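Local structure of chromosome partition protein Smc (Pyrococcus furiosus, 3NWC) at residues A[7-12]-A[165-170]; A[51-56]-A[151-156]. The protein is probably required for chromosome condensation and partitioning, and uses its hinge domain, the part described here, for dimerisation and DNA binding. One frame throughout, in Å; residues are numbered along the deposited sequence. Where two conformers were deposited one is given.

Contact 1: residues A[7-12]-A[165-170]; sequences ERELIA and GGHFRA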
loop_
_atom_site.group_PDB
_atom_site.type_symbol
_atom_site.label_atom_id
_atom_site.label_comp_id
_atom_site.label_asym_id
_atom_site.label_seq_id
_atom_site.Cartn_x
_atom_site.Cartn_y
_atom_site.Cartn_z
ATOM N N GLU A 7 1.973 22.987 -0.582
ATOM C CA GLU A 7 0.570 23.036 -0.204
ATOM C C GLU A 7 -0.266 22.359 -1.267
ATOM O O GLU A 7 -1.192 21.611 -0.951
ATOM C CB GLU A 7 0.095 24.483 -0.009
ATOM C CG GLU A 7 0.595 25.098 1.276
ATOM C CD GLU A 7 0.163 26.535 1.471
ATOM O OE1 GLU A 7 -0.380 27.143 0.524
ATOM O OE2 GLU A 7 0.375 27.053 2.586
ATOM N N ARG A 8 0.042 22.644 -2.531
ATOM C CA ARG A 8 -0.675 22.020 -3.639
ATOM C C ARG A 8 -0.503 20.498 -3.578
ATOM O O ARG A 8 -1.467 19.739 -3.771
ATOM C CB ARG A 8 -0.193 22.584 -4.984
ATOM C CG ARG A 8 -0.564 24.063 -5.171
ATOM C CD ARG A 8 -0.147 24.590 -6.527
ATOM N NE ARG A 8 -0.629 25.956 -6.706
ATOM C CZ ARG A 8 -1.843 26.259 -7.163
ATOM N NH1 ARG A 8 -2.679 25.292 -7.503
ATOM N NH2 ARG A 8 -2.223 27.525 -7.291
ATOM N N GLU A 9 0.721 20.062 -3.317
ATOM C CA GLU A 9 1.025 18.631 -3.178
ATOM C C GLU A 9 0.183 17.985 -2.095
ATOM O O GLU A 9 -0.358 16.895 -2.284
ATOM C CB GLU A 9 2.520 18.407 -2.846
ATOM C CG GLU A 9 3.457 18.524 -4.041
ATOM C CD GLU A 9 3.174 17.468 -5.093
ATOM O OE1 GLU A 9 3.572 16.308 -4.883
ATOM O OE2 GLU A 9 2.550 17.798 -6.124
ATOM N N LEU A 10 0.106 18.637 -0.942
ATOM C CA LEU A 10 -0.675 18.116 0.182
ATOM C C LEU A 10 -2.159 18.002 -0.144
ATOM O O LEU A 10 -2.791 16.980 0.125
ATOM C CB LEU A 10 -0.496 18.993 1.430
ATOM C CG LEU A 10 -1.297 18.584 2.671
ATOM C CD1 LEU A 10 -0.895 17.187 3.126
ATOM C CD2 LEU A 10 -1.124 19.584 3.810
ATOM N N ILE A 11 -2.733 19.058 -0.710
ATOM C CA ILE A 11 -4.139 19.016 -1.101
ATOM C C ILE A 11 -4.371 17.860 -2.063
ATOM O O ILE A 11 -5.337 17.103 -1.922
ATOM C CB ILE A 11 -4.596 20.341 -1.766
ATOM C CG1 ILE A 11 -4.409 21.511 -0.799
ATOM C CG2 ILE A 11 -6.053 20.235 -2.204
ATOM C CD1 ILE A 11 -5.254 21.410 0.452
ATOM N N ALA A 12 -3.479 17.725 -3.045
ATOM C CA ALA A 12 -3.633 16.673 -4.049
ATOM C C ALA A 12 -3.500 15.298 -3.414
ATOM O O ALA A 12 -4.277 14.402 -3.684
ATOM C CB ALA A 12 -2.654 16.842 -5.192
ATOM N N GLY A 165 8.364 8.613 -5.674
ATOM C CA GLY A 165 8.508 10.028 -5.951
ATOM C C GLY A 165 7.649 10.463 -7.115
ATOM O O GLY A 165 7.134 9.636 -7.866
ATOM N N GLY A 166 7.522 11.781 -7.267
ATOM C CA GLY A 166 6.696 12.405 -8.286
ATOM C C GLY A 166 5.666 13.330 -7.672
ATOM O O GLY A 166 5.427 13.296 -6.466
ATOM N N HIS A 167 5.054 14.167 -8.498
ATOM C CA HIS A 167 4.035 15.075 -8.004
ATOM C C HIS A 167 2.715 14.390 -7.747
ATOM O O HIS A 167 2.215 13.623 -8.578
ATOM C CB HIS A 167 3.805 16.210 -9.001
ATOM C CG HIS A 167 4.987 17.106 -9.164
ATOM N ND1 HIS A 167 5.126 17.961 -10.238
ATOM C CD2 HIS A 167 6.084 17.280 -8.394
ATOM C CE1 HIS A 167 6.264 18.623 -10.118
ATOM N NE2 HIS A 167 6.864 18.227 -9.011
ATOM N N PHE A 168 2.122 14.708 -6.609
ATOM C CA PHE A 168 0.721 14.368 -6.391
ATOM C C PHE A 168 -0.173 15.253 -7.254
ATOM O O PHE A 168 -1.216 14.823 -7.730
ATOM C CB PHE A 168 0.345 14.559 -4.922
ATOM C CG PHE A 168 0.875 13.486 -4.016
ATOM C CD1 PHE A 168 0.195 12.290 -3.871
ATOM C CD2 PHE A 168 2.054 13.677 -3.311
ATOM C CE1 PHE A 168 0.678 11.297 -3.028
ATOM C CE2 PHE A 168 2.542 12.683 -2.474
ATOM C CZ PHE A 168 1.842 11.501 -2.328
ATOM N N ARG A 169 0.224 16.502 -7.438
ATOM C CA ARG A 169 -0.692 17.445 -8.086
ATOM C C ARG A 169 -0.704 17.187 -9.582
ATOM O O ARG A 169 0.327 16.893 -10.195
ATOM C CB ARG A 169 -0.321 18.885 -7.755
ATOM C CG ARG A 169 0.974 19.356 -8.356
ATOM C CD ARG A 169 1.424 20.632 -7.674
ATOM N NE ARG A 169 2.621 21.185 -8.298
ATOM C CZ ARG A 169 3.865 20.880 -7.946
ATOM N NH1 ARG A 169 4.096 20.016 -6.959
ATOM N NH2 ARG A 169 4.883 21.446 -8.578
ATOM N N ALA A 170 -1.897 17.267 -10.156
ATOM C CA ALA A 170 -2.095 16.906 -11.540
ATOM C C ALA A 170 -1.840 18.115 -12.428
ATOM O O ALA A 170 -1.800 19.248 -11.956
ATOM C CB ALA A 170 -3.503 16.400 -11.742
#

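Contact 2: residues A[51-56]-A[151-156]; sequences YALAIE and TIEGEL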
loop_
_atom_site.group_PDB
_atom_site.type_symbol
_atom_site.label_atom_id
_atom_site.label_comp_id
_atom_site.label_asym_id
_atom_site.label_seq_id
_atom_site.Cartn_x
_atom_site.Cartn_y
_atom_site.Cartn_z
ATOM N N TYR A 51 5.195 19.768 8.665
ATOM C CA TYR A 51 5.361 18.330 8.426
ATOM C C TYR A 51 4.094 17.657 7.925
ATOM O O TYR A 51 4.030 16.426 7.841
ATOM C CB TYR A 51 5.860 17.620 9.694
ATOM C CG TYR A 51 7.127 18.241 10.215
ATOM C CD1 TYR A 51 8.311 18.113 9.511
ATOM C CD2 TYR A 51 7.132 18.976 11.394
ATOM C CE1 TYR A 51 9.479 18.702 9.970
ATOM C CE2 TYR A 51 8.288 19.560 11.859
ATOM C CZ TYR A 51 9.454 19.423 11.146
ATOM O OH TYR A 51 10.611 20.008 11.612
ATOM N N ALA A 52 3.088 18.458 7.581
ATOM C CA ALA A 52 1.815 17.895 7.139
ATOM C C ALA A 52 1.950 16.997 5.921
ATOM O O ALA A 52 1.349 15.933 5.872
ATOM C CB ALA A 52 0.803 18.986 6.873
ATOM N N LEU A 53 2.713 17.427 4.929
ATOM C CA LEU A 53 2.920 16.602 3.739
ATOM C C LEU A 53 3.759 15.360 4.068
ATOM O O LEU A 53 3.451 14.243 3.653
ATOM C CB LEU A 53 3.560 17.433 2.612
ATOM C CG LEU A 53 3.870 16.751 1.272
ATOM C CD1 LEU A 53 2.606 16.138 0.631
ATOM C CD2 LEU A 53 4.514 17.737 0.317
ATOM N N ALA A 54 4.827 15.552 4.830
ATOM C CA ALA A 54 5.674 14.418 5.203
ATOM C C ALA A 54 4.894 13.311 5.908
ATOM O O ALA A 54 5.097 12.123 5.645
ATOM C CB ALA A 54 6.839 14.907 6.078
ATOM N N ILE A 55 3.998 13.700 6.811
ATOM C CA ILE A 55 3.193 12.733 7.551
ATOM C C ILE A 55 2.117 12.089 6.661
ATOM O O ILE A 55 1.876 10.886 6.752
ATOM C CB ILE A 55 2.549 13.371 8.806
ATOM C CG1 ILE A 55 3.663 13.770 9.787
ATOM C CG2 ILE A 55 1.593 12.402 9.471
ATOM C CD1 ILE A 55 4.598 12.602 10.103
ATOM N N GLU A 56 1.471 12.887 5.814
ATOM C CA GLU A 56 0.524 12.320 4.846
ATOM C C GLU A 56 1.219 11.250 4.007
ATOM O O GLU A 56 0.692 10.144 3.836
ATOM C CB GLU A 56 -0.044 13.419 3.944
ATOM C CG GLU A 56 -0.858 12.905 2.745
ATOM C CD GLU A 56 -2.139 12.208 3.149
ATOM O OE1 GLU A 56 -2.733 12.586 4.177
ATOM O OE2 GLU A 56 -2.555 11.280 2.425
ATOM N N THR A 151 10.896 12.753 2.770
ATOM C CA THR A 151 11.425 14.115 2.663
ATOM C C THR A 151 10.313 15.098 2.952
ATOM O O THR A 151 9.142 14.759 2.867
ATOM C CB THR A 151 12.037 14.425 1.286
ATOM O OG1 THR A 151 11.005 14.490 0.290
ATOM C CG2 THR A 151 13.066 13.374 0.908
ATOM N N ILE A 152 10.683 16.325 3.298
ATOM C CA ILE A 152 9.701 17.334 3.618
ATOM C C ILE A 152 8.787 17.593 2.421
ATOM O O ILE A 152 7.641 17.971 2.587
ATOM C CB ILE A 152 10.373 18.653 4.052
ATOM C CG1 ILE A 152 10.876 18.526 5.485
ATOM C CG2 ILE A 152 9.385 19.801 3.985
ATOM C CD1 ILE A 152 9.766 18.631 6.511
ATOM N N GLU A 153 9.305 17.362 1.219
ATOM C CA GLU A 153 8.548 17.640 0.003
ATOM C C GLU A 153 7.805 16.425 -0.531
ATOM O O GLU A 153 7.085 16.517 -1.533
ATOM C CB GLU A 153 9.455 18.250 -1.062
ATOM C CG GLU A 153 9.900 19.665 -0.705
ATOM C CD GLU A 153 8.725 20.571 -0.374
ATOM O OE1 GLU A 153 7.593 20.258 -0.799
ATOM O OE2 GLU A 153 8.929 21.595 0.309
ATOM N N GLY A 154 7.995 15.284 0.131
ATOM C CA GLY A 154 7.127 14.146 -0.091
ATOM C C GLY A 154 7.656 12.949 -0.851
ATOM O O GLY A 154 6.869 12.144 -1.355
ATOM N N GLU A 155 8.970 12.821 -0.966
ATOM C CA GLU A 155 9.526 11.565 -1.451
ATOM C C GLU A 155 9.528 10.556 -0.309
ATOM O O GLU A 155 9.677 10.928 0.855
ATOM C CB GLU A 155 10.929 11.753 -2.023
ATOM C CG GLU A 155 10.963 12.482 -3.350
ATOM C CD GLU A 155 10.951 13.985 -3.203
ATOM O OE1 GLU A 155 11.487 14.494 -2.194
ATOM O OE2 GLU A 155 10.410 14.659 -4.107
ATOM N N LEU A 156 9.339 9.282 -0.642
ATOM C CA LEU A 156 9.280 8.225 0.376
ATOM C C LEU A 156 10.309 7.157 0.092
ATOM O O LEU A 156 10.396 6.654 -1.028
ATOM C CB LEU A 156 7.887 7.583 0.407
ATOM C CG LEU A 156 7.713 6.382 1.342
ATOM C CD1 LEU A 156 7.882 6.803 2.823
ATOM C CD2 LEU A 156 6.353 5.728 1.127
HETATM O O HOH W 1 6.131 18.213 5.017
#

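Contact 1: residues A[7-12]-A[165-170]
Helix 4-19 of the SMC hinge domain meets the loop that follows strand 163-165 mainly through Glu9, whose carboxylate takes two consecutive backbone N-H groups, those of Phe168 and Arg169. Phe168 N reaches Glu9 OE1 at 2.8 Å, nearly straight (168° at the hydrogen), on the syn side and close to the carboxylate plane. Arg169 N bonds to Glu9 OE2 at 3.0 Å, and Arg169 NH1 adds a salt bridge to the same Glu9 OE2 at 2.8 Å. These two donors come from opposite faces of the carboxylate, and the guanidinium stands almost perpendicular to it, 82° between the planes. The bend at chi2 of Glu9 (-63°) turns the carboxylate to the loop backbone. The loop leaves strand 163-165, the outermost of its five-stranded sheet within this chain, where Gly165 pairs antiparallel with a strand of the second subunit and Gly166 O accepts a hydrogen bond from Arg88 of that subunit, so the grip lies next to the dimer interface. Within the loop, Arg169 NH1 sits 3.6 Å above the plane of the His167 ring, over its centre, and His167 ND1 in turn lies over one face of the guanidinium, toward its rim. Cutting Glu9 back to an alanine would remove the carboxylate, and the N-H groups of Phe168 and Arg169 would probably lose their acceptor and the guanidinium its counter-charge, so that the loop could shift from the helix. Apolar contact extends along the helix: Ala12 CB lies 3.8 Å from Phe168 CB, and Arg8 CB meets Arg169 CD at 3.7 Å. The polar end of Arg8 turns to Glu4 instead.

Contact 2: residues A[51-56]-A[151-156]
Apolar contact between Tyr51 and Ile152 joins the start of helix 52-59 to a turn: Ile152 CD1 touches the ring at Tyr51 CD1, 3.4 Å away, and is nearly as close to CE1, approaching obliquely. Further along the helix, Leu53 has CG anti to its own N (chi1 180°), which carries CD2 over the turn backbone, where it meets Glu153 O at 3.4 Å. Ala54 CB lies 4.0 Å from Thr151 O.

The polar link is indirect. No direct hydrogen bond spans the two segments; a water accepts from Ala54 N (3.0 Å) and donates to Ile152 O (2.9 Å), satisfying an N-H of the helix's first turn and a carbonyl of the loop together.

Hydrogen bonds inside 151-156 shape the surface offered to the helix. Gly154 N to Thr151 O closes a type I turn, and Thr151 N to Glu155 O completes a hairpin with a G1 beta bulge. Thr151 OG1 accepts from Glu155 N at 2.9 Å. Gly154 has a positive phi (108°), and a CB there would press on the Glu153 carbonyl and come within 3.6 Å of Leu53 CD2.

The hairpin joins antiparallel strands 148-151 and 156-157. Helix 52-59 lies against it and against helix 4-19, with Ala54 on Val150 and Leu53 on Glu9, while Tyr51 and Ile152 both pack on Ile133 of strand 131-134.

Starting at the N terminus, helix 4-19 supplies residues 7-12, and the chain then runs through most of the hinge before residues 165-170 return to it, so contact 1 closes a loop with 152 residues between its segments. Contact 2 is nested inside that loop: helix 52-59 meets the hairpin between strands 148-151 and 156-157, with 94 residues between. Their centres are about 10 Å apart. The two are joined directly where the helices pack: Leu10 CD2 lies 3.7 Å from Ala52 CB, and Leu10 CD1 3.9 Å from Glu56 CB. Together they tie both helices to the five-stranded sheet and its trailing loop, and both touch the second subunit.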